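Enoyl-acyl carrier protein reductase (PDB 6KIA) probably catalyses the NADH-dependent reduction of enoyl-acyl carrier protein in fatty acid synthesis, with NADH bound in a Rossmann-type domain. Local coordinates at residues F90-D93 against P99-T102; K180-R185 against I375-S380; A324-C329 against H337-L342. All coordinates share one frame; numbering follows the deposited sequence.

Interaction 1 of 3, residues F90-D93 against P99-T102; sequences FDLD and PTPT
The type I beta turn from Phe90 to Asp93, closed by Asp93 N bonding Phe90 O at 3.1 Å, lies against the start of helix 101-105, with Asp91 beside Pro101 and Leu92 beside Thr100. Two donors of one residue grip a single carbonyl oxygen at the turn: Thr102 N reaches Asp91 O at 3.2 Å in the carbonyl plane, and Thr102 OG1 reaches the same Asp91 O at 2.7 Å from above that plane, 56° out of it. With OG1 anti to its own carbonyl carbon (chi1 -63°), the Thr102 hydroxyl sits beside its backbone N, which is how both donors meet one acceptor. A water ties the same hydroxyl to the Asp91 carboxylate, donating to Thr102 OG1 and to Asp91 OD2; the other carboxylate oxygen, OD1, accepts from Asn204. Leu92 crosses Thr102 at a slant, its CD2 branch 3.7 Å from Thr102 CB. Thr100, the N-cap residue, lays its methyl CG2 over the Leu92 carbonyl carbon, while Pro101 leans on the two ends of the turn: its CD is 3.4 Å from Asp93 O, a buried oxygen without a hydrogen-bond partner, and its CG is 3.9 Å from Phe90 CD2, the two side chains crossing near a right angle. The contact thus joins the loop after strand 80-83 to helix 101-105. Helix 196-219 packs on both Phe90 and Pro101, and helix 120-146 touches the same pair while its Arg133 forms a salt bridge with Asp93.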
loop_
_atom_site.group_PDB
_atom_site.type_symbol
_atom_site.label_atom_id
_atom_site.label_comp_id
_atom_site.label_asym_id
_atom_site.label_seq_id
_atom_site.Cartn_x
_atom_site.Cartn_y
_atom_site.Cartn_z
ATOM N N PHE A 90 -10.071 -4.073 14.711
ATOM C CA PHE A 90 -10.907 -4.501 15.825
ATOM C C PHE A 90 -12.382 -4.400 15.472
ATOM O O PHE A 90 -13.233 -4.514 16.345
ATOM C CB PHE A 90 -10.591 -3.674 17.084
ATOM C CG PHE A 90 -10.831 -2.192 16.924
ATOM C CD1 PHE A 90 -9.872 -1.378 16.331
ATOM C CD2 PHE A 90 -12.008 -1.606 17.385
ATOM C CE1 PHE A 90 -10.077 -0.016 16.181
ATOM C CE2 PHE A 90 -12.233 -0.245 17.232
ATOM C CZ PHE A 90 -11.273 0.561 16.628
ATOM N N ASP A 91 -12.690 -4.218 14.188
ATOM C CA ASP A 91 -14.084 -4.003 13.783
ATOM C C ASP A 91 -15.008 -5.196 14.074
ATOM O O ASP A 91 -16.224 -5.024 14.204
ATOM C CB ASP A 91 -14.144 -3.654 12.294
ATOM C CG ASP A 91 -13.337 -4.603 11.446
ATOM O OD1 ASP A 91 -12.076 -4.533 11.474
ATOM O OD2 ASP A 91 -13.969 -5.414 10.741
ATOM N N LEU A 92 -14.440 -6.395 14.217
ATOM C CA LEU A 92 -15.246 -7.577 14.546
ATOM C C LEU A 92 -14.802 -8.196 15.875
ATOM O O LEU A 92 -15.009 -9.386 16.131
ATOM C CB LEU A 92 -15.165 -8.615 13.416
ATOM C CG LEU A 92 -15.874 -8.220 12.106
ATOM C CD1 LEU A 92 -15.586 -9.196 10.969
ATOM C CD2 LEU A 92 -17.386 -8.026 12.287
ATOM N N ASP A 93 -14.184 -7.387 16.727
ATOM C CA ASP A 93 -13.803 -7.857 18.056
ATOM C C ASP A 93 -14.728 -7.330 19.162
ATOM O O ASP A 93 -15.210 -6.201 19.099
ATOM C CB ASP A 93 -12.360 -7.454 18.348
ATOM C CG ASP A 93 -11.360 -8.288 17.567
ATOM O OD1 ASP A 93 -10.715 -7.741 16.638
ATOM O OD2 ASP A 93 -11.247 -9.500 17.867
ATOM N N PRO A 99 -21.857 -6.593 21.586
ATOM C CA PRO A 99 -21.773 -6.103 20.205
ATOM C C PRO A 99 -20.347 -5.759 19.785
ATOM O O PRO A 99 -19.540 -5.310 20.613
ATOM C CB PRO A 99 -22.634 -4.829 20.230
ATOM C CG PRO A 99 -23.577 -5.024 21.365
ATOM C CD PRO A 99 -22.818 -5.821 22.396
ATOM N N THR A 100 -20.045 -5.989 18.509
ATOM C CA THR A 100 -18.797 -5.526 17.903
ATOM C C THR A 100 -19.033 -4.096 17.419
ATOM O O THR A 100 -20.183 -3.662 17.332
ATOM C CB THR A 100 -18.369 -6.419 16.719
ATOM O OG1 THR A 100 -19.338 -6.315 15.667
ATOM C CG2 THR A 100 -18.231 -7.870 17.163
ATOM N N PRO A 101 -17.959 -3.360 17.088
ATOM C CA PRO A 101 -18.167 -2.047 16.454
ATOM C C PRO A 101 -19.019 -2.163 15.185
ATOM O O PRO A 101 -19.871 -1.299 14.911
ATOM C CB PRO A 101 -16.742 -1.593 16.115
ATOM C CG PRO A 101 -15.884 -2.276 17.185
ATOM C CD PRO A 101 -16.541 -3.613 17.414
ATOM N N THR A 102 -18.816 -3.242 14.431
ATOM C CA THR A 102 -19.603 -3.484 13.221
ATOM C C THR A 102 -21.095 -3.617 13.572
ATOM O O THR A 102 -21.961 -3.046 12.886
ATOM C CB THR A 102 -19.119 -4.740 12.468
ATOM O OG1 THR A 102 -17.770 -4.532 12.024
ATOM C CG2 THR A 102 -19.985 -4.989 11.250
HETATM O O HOH W 1 -16.648 -5.380 9.685
#

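Interaction 2 of 3, residues K180-R185 against I375-S380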
loop_
_atom_site.group_PDB
_atom_site.type_symbol
_atom_site.label_atom_id
_atom_site.label_comp_id
_atom_site.label_asym_id
_atom_site.label_seq_id
_atom_site.Cartn_x
_atom_site.Cartn_y
_atom_site.Cartn_z
ATOM N N LYS A 180 -16.598 8.523 -5.949
ATOM C CA LYS A 180 -17.063 8.616 -7.348
ATOM C C LYS A 180 -18.115 9.697 -7.623
ATOM O O LYS A 180 -18.460 9.939 -8.780
ATOM C CB LYS A 180 -17.640 7.267 -7.803
ATOM C CG LYS A 180 -16.715 6.076 -7.620
ATOM C CD LYS A 180 -17.430 4.771 -7.977
ATOM C CE LYS A 180 -16.454 3.611 -8.130
ATOM N NZ LYS A 180 -15.665 3.337 -6.884
ATOM N N GLY A 181 -18.602 10.366 -6.581
ATOM C CA GLY A 181 -19.731 11.272 -6.723
ATOM C C GLY A 181 -19.415 12.621 -7.324
ATOM O O GLY A 181 -18.442 13.277 -6.945
ATOM N N ARG A 182 -20.232 13.017 -8.293
ATOM C CA ARG A 182 -20.143 14.327 -8.917
ATOM C C ARG A 182 -21.485 15.045 -8.830
ATOM O O ARG A 182 -22.519 14.411 -8.646
ATOM C CB ARG A 182 -19.742 14.174 -10.377
ATOM C CG ARG A 182 -18.272 13.940 -10.597
ATOM C CD ARG A 182 -17.968 13.987 -12.084
ATOM N NE ARG A 182 -18.465 12.785 -12.742
ATOM C CZ ARG A 182 -18.332 12.524 -14.039
ATOM N NH1 ARG A 182 -18.811 11.392 -14.532
ATOM N NH2 ARG A 182 -17.721 13.391 -14.839
ATOM N N GLY A 183 -21.465 16.362 -8.977
ATOM C CA GLY A 183 -22.692 17.131 -8.931
ATOM C C GLY A 183 -23.381 16.968 -7.593
ATOM O O GLY A 183 -22.753 17.064 -6.540
ATOM N N GLU A 184 -24.676 16.684 -7.641
ATOM C CA GLU A 184 -25.461 16.524 -6.427
ATOM C C GLU A 184 -25.095 15.242 -5.690
ATOM O O GLU A 184 -25.391 15.102 -4.506
ATOM C CB GLU A 184 -26.953 16.531 -6.756
ATOM C CG GLU A 184 -27.571 15.141 -6.828
ATOM C CD GLU A 184 -28.902 15.140 -7.550
ATOM O OE1 GLU A 184 -29.526 16.221 -7.649
ATOM O OE2 GLU A 184 -29.330 14.057 -8.007
ATOM N N ARG A 185 -24.435 14.317 -6.386
ATOM C CA ARG A 185 -24.048 13.060 -5.770
ATOM C C ARG A 185 -22.671 13.159 -5.096
ATOM O O ARG A 185 -22.242 12.226 -4.410
ATOM C CB ARG A 185 -24.074 11.930 -6.801
ATOM C CG ARG A 185 -24.808 10.696 -6.298
ATOM C CD ARG A 185 -26.303 10.963 -6.190
ATOM N NE ARG A 185 -27.058 9.828 -5.658
ATOM C CZ ARG A 185 -27.380 9.669 -4.375
ATOM N NH1 ARG A 185 -28.073 8.604 -3.992
ATOM N NH2 ARG A 185 -27.020 10.579 -3.480
ATOM N N ILE A 375 -13.300 17.256 -12.208
ATOM C CA ILE A 375 -12.172 17.140 -13.123
ATOM C C ILE A 375 -11.466 15.768 -13.028
ATOM O O ILE A 375 -11.021 15.213 -14.047
ATOM C CB ILE A 375 -11.152 18.292 -12.912
ATOM C CG1 ILE A 375 -10.143 18.334 -14.056
ATOM C CG2 ILE A 375 -10.476 18.216 -11.546
ATOM C CD1 ILE A 375 -9.145 19.465 -13.944
ATOM N N MET A 376 -11.368 15.221 -11.823
ATOM C CA MET A 376 -10.651 13.947 -11.623
ATOM C C MET A 376 -11.473 12.778 -12.163
ATOM O O MET A 376 -10.981 11.946 -12.925
ATOM C CB MET A 376 -10.321 13.711 -10.152
ATOM C CG MET A 376 -9.606 12.388 -9.936
ATOM S SD MET A 376 -9.062 12.139 -8.232
ATOM C CE MET A 376 -10.656 11.968 -7.426
ATOM N N ILE A 377 -12.740 12.707 -11.777
ATOM C CA ILE A 377 -13.561 11.607 -12.249
ATOM C C ILE A 377 -13.857 11.745 -13.743
ATOM O O ILE A 377 -13.857 10.747 -14.474
ATOM C CB ILE A 377 -14.877 11.532 -11.456
ATOM C CG1 ILE A 377 -14.579 11.438 -9.964
ATOM C CG2 ILE A 377 -15.772 10.400 -11.971
ATOM C CD1 ILE A 377 -14.094 10.091 -9.517
ATOM N N GLY A 378 -14.074 12.981 -14.199
ATOM C CA GLY A 378 -14.293 13.230 -15.611
ATOM C C GLY A 378 -13.097 12.789 -16.443
ATOM O O GLY A 378 -13.249 12.085 -17.461
ATOM N N THR A 379 -11.905 13.207 -16.014
ATOM C CA THR A 379 -10.682 12.864 -16.747
ATOM C C THR A 379 -10.428 11.346 -16.739
ATOM O O THR A 379 -10.112 10.730 -17.786
ATOM C CB THR A 379 -9.462 13.620 -16.164
ATOM O OG1 THR A 379 -9.707 15.047 -16.207
ATOM C CG2 THR A 379 -8.216 13.298 -16.948
ATOM N N SER A 380 -10.575 10.740 -15.565
ATOM C CA SER A 380 -10.365 9.300 -15.447
ATOM C C SER A 380 -11.319 8.518 -16.378
ATOM O O SER A 380 -10.915 7.594 -17.107
ATOM C CB SER A 380 -10.543 8.868 -13.975
ATOM O OG SER A 380 -10.565 7.455 -13.860
#
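The Arg182 guanidinium carries Ile377 CG2 on one face, the methyl standing 3.6 Å above the plane and displaced toward the rim, while Gly378 CA approaches the group obliquely. This is loop-on-helix packing in an enzyme of the Rossmann clan: the end of helix 169-180 and Arg182 just after it pack on one flank of helix 370-385. No hydrogen bond crosses between the two segments, and the contact is made by van der Waals touch. Arg182 reaches toward the helix with its chain extended through chi2 and then bent at chi3 (-73°), a kink that swings the flat end onto Ile377 and Gly378. Its NE lies 3.7 Å from Ile377 CG2, and CD packs against Ile377 CB. Farther along the group, NH2 comes 3.5 Å from Gly378 CA, lying directly against the helix backbone. Arg182 NH1 makes a long, weak ion pair with Asp381, one turn on from Ile377.

Ile377 is the buried member and meets both Lys180 and Arg182. Its CG2 branch, anti to the backbone N, meets Arg182, whereas the other branch runs by way of CG1 toward Lys180; the side chain also packs on Val300. The Lys180 side chain leads away from the helix, and its NZ has a weak hydrogen bond to Ile298 O. Within the helix, Ile375 O accepts from both the amide and the hydroxyl of Thr379, on a flank turned toward helix 339-351. At the far end of the Ile377 side chain, CD1 rests 4.0 Å from Lys180 CA, at the last residue of helix 169-180.

Interaction 3 of 3, residues A324-C329 against H337-L342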
loop_
_atom_site.group_PDB
_atom_site.type_symbol
_atom_site.label_atom_id
_atom_site.label_comp_id
_atom_site.label_asym_id
_atom_site.label_seq_id
_atom_site.Cartn_x
_atom_site.Cartn_y
_atom_site.Cartn_z
ATOM N N ALA A 324 9.443 0.211 -26.534
ATOM C CA ALA A 324 8.552 -0.935 -26.606
ATOM C C ALA A 324 7.380 -0.811 -25.613
ATOM O O ALA A 324 6.269 -1.324 -25.874
ATOM C CB ALA A 324 9.349 -2.226 -26.352
ATOM N N GLN A 325 7.622 -0.152 -24.483
ATOM C CA GLN A 325 6.557 0.062 -23.493
ATOM C C GLN A 325 5.550 1.064 -24.014
ATOM O O GLN A 325 4.334 0.889 -23.831
ATOM C CB GLN A 325 7.106 0.549 -22.153
ATOM C CG GLN A 325 8.015 -0.458 -21.506
ATOM C CD GLN A 325 7.409 -1.833 -21.528
ATOM O OE1 GLN A 325 6.313 -2.058 -21.009
ATOM N NE2 GLN A 325 8.092 -2.761 -22.194
ATOM N N TRP A 326 6.061 2.129 -24.626
ATOM C CA TRP A 326 5.165 3.058 -25.321
ATOM C C TRP A 326 4.332 2.312 -26.357
ATOM O O TRP A 326 3.119 2.481 -26.415
ATOM C CB TRP A 326 5.965 4.187 -25.979
ATOM C CG TRP A 326 6.316 5.284 -25.021
ATOM C CD1 TRP A 326 7.085 5.179 -23.891
ATOM C CD2 TRP A 326 5.920 6.658 -25.108
ATOM N NE1 TRP A 326 7.179 6.401 -23.264
ATOM C CE2 TRP A 326 6.475 7.330 -24.001
ATOM C CE3 TRP A 326 5.154 7.393 -26.024
ATOM C CZ2 TRP A 326 6.290 8.691 -23.777
ATOM C CZ3 TRP A 326 4.967 8.747 -25.802
ATOM C CH2 TRP A 326 5.531 9.386 -24.692
ATOM N N GLN A 327 4.961 1.440 -27.145
ATOM C CA GLN A 327 4.213 0.698 -28.173
ATOM C C GLN A 327 3.120 -0.159 -27.545
ATOM O O GLN A 327 1.983 -0.235 -28.036
ATOM C CB GLN A 327 5.165 -0.174 -29.003
ATOM C CG GLN A 327 6.083 0.617 -29.910
ATOM C CD GLN A 327 5.345 1.260 -31.067
ATOM O OE1 GLN A 327 4.568 0.602 -31.759
ATOM N NE2 GLN A 327 5.559 2.557 -31.264
ATOM N N ALA A 328 3.479 -0.835 -26.456
ATOM C CA ALA A 328 2.532 -1.665 -25.728
ATOM C C ALA A 328 1.312 -0.877 -25.241
ATOM O O ALA A 328 0.203 -1.400 -25.253
ATOM C CB ALA A 328 3.214 -2.312 -24.571
ATOM N N CYS A 329 1.536 0.345 -24.770
ATOM C CA CYS A 329 0.427 1.166 -24.291
ATOM C C CYS A 329 -0.407 1.701 -25.454
ATOM O O CYS A 329 -1.626 1.823 -25.338
ATOM C CB CYS A 329 0.932 2.321 -23.429
ATOM S SG CYS A 329 1.625 1.708 -21.856
ATOM N N HIS A 337 -7.370 7.033 -31.362
ATOM C CA HIS A 337 -6.910 7.681 -30.151
ATOM C C HIS A 337 -5.417 7.475 -30.025
ATOM O O HIS A 337 -4.944 6.343 -30.125
ATOM C CB HIS A 337 -7.618 7.132 -28.903
ATOM C CG HIS A 337 -9.052 7.539 -28.791
ATOM N ND1 HIS A 337 -10.095 6.662 -28.996
ATOM C CD2 HIS A 337 -9.615 8.741 -28.523
ATOM C CE1 HIS A 337 -11.239 7.300 -28.834
ATOM N NE2 HIS A 337 -10.976 8.564 -28.548
ATOM N N THR A 338 -4.675 8.547 -29.778
ATOM C CA THR A 338 -3.226 8.403 -29.676
ATOM C C THR A 338 -2.771 8.431 -28.239
ATOM O O THR A 338 -3.414 9.033 -27.367
ATOM C CB THR A 338 -2.472 9.501 -30.424
ATOM O OG1 THR A 338 -2.755 10.762 -29.819
ATOM C CG2 THR A 338 -2.876 9.552 -31.886
ATOM N N LEU A 339 -1.650 7.767 -27.985
ATOM C CA LEU A 339 -1.081 7.817 -26.657
ATOM C C LEU A 339 -0.687 9.247 -26.311
ATOM O O LEU A 339 -0.859 9.673 -25.163
ATOM C CB LEU A 339 0.117 6.869 -26.544
ATOM C CG LEU A 339 0.746 6.711 -25.158
ATOM C CD1 LEU A 339 -0.245 6.223 -24.082
ATOM C CD2 LEU A 339 1.946 5.769 -25.249
ATOM N N GLU A 340 -0.106 9.966 -27.284
ATOM C CA GLU A 340 0.178 11.395 -27.121
ATOM C C GLU A 340 -0.998 12.197 -26.571
ATOM O O GLU A 340 -0.779 13.034 -25.698
ATOM C CB GLU A 340 0.701 12.039 -28.416
ATOM C CG GLU A 340 2.123 11.631 -28.814
ATOM C CD GLU A 340 2.232 10.251 -29.425
ATOM O OE1 GLU A 340 1.195 9.618 -29.711
ATOM O OE2 GLU A 340 3.385 9.794 -29.633
ATOM N N SER A 341 -2.192 12.035 -27.150
ATOM C CA SER A 341 -3.395 12.735 -26.669
ATOM C C SER A 341 -3.689 12.426 -25.209
ATOM O O SER A 341 -4.075 13.326 -24.431
ATOM C CB SER A 341 -4.618 12.380 -27.518
ATOM O OG SER A 341 -4.512 12.981 -28.792
ATOM N N LEU A 342 -3.540 11.147 -24.859
ATOM C CA LEU A 342 -3.760 10.711 -23.478
ATOM C C LEU A 342 -2.806 11.484 -22.561
ATOM O O LEU A 342 -3.211 12.116 -21.564
ATOM C CB LEU A 342 -3.536 9.196 -23.353
ATOM C CG LEU A 342 -3.930 8.506 -22.028
ATOM C CD1 LEU A 342 -4.131 6.998 -22.242
ATOM C CD2 LEU A 342 -2.927 8.741 -20.923
#
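Two consecutive helices, 320-331 and 339-351, meet here across a short connecting loop, and Leu339 in the first turn of the second helix is the side chain that joins them. Its CG stands anti to the backbone N (chi1 -174°), which carries the two methyls across to helix 320-331. CD2 lies 3.7 Å from Trp326 CE3, meeting the indole obliquely with the two side chains nearly at right angles, and 4.0 Å from Cys329 CB; it also packs against the backbone oxygen of Trp326. The second branch, CD1, comes near Cys329 CB as well, at 4.1 Å, so both methyls face that carbon.

Glu340 adds a more exposed contact. Its OE2 stands 4.3 Å from Trp326 CZ3, at the ring edge and near its plane, while the same oxygen forms a salt bridge with Arg330. The start of helix 339-351 is capped by Thr338, whose OG1 accepts from Ser341 N at 3.0 Å with an N-H...O angle of 159°.

Helix 309-315 packs alongside: Leu310 touches both Cys329 and Leu339, its carbonyl oxygen accepts a hydrogen bond from Trp326 NE1, and Lys314 makes a cation-pi contact with that ring. Helix 394-413 packs on Cys329 through Val394 and Val397, placing the pair within a cluster of helices.

Overall arrangement
Interaction 1 lies close to the cofactor: the Asp91 side chain is about 6 Å from the bound NADH, so the turn belongs to the surroundings of the dinucleotide pocket. Interactions 2 and 3 are structural packing within the helical part of the chain. Their centres are 25 Å apart and their nearest atoms about 7 Å, with helix 339-351 linking them, since it begins in interaction 3 and its Tyr349 packs on helix 370-385 of interaction 2. Along the sequence interaction 3 is nested within the loop that interaction 2 closes, whereas interaction 1 precedes both. Interactions 1 and 3 lie on opposite sides of the chain's centre, their centres 47 Å apart.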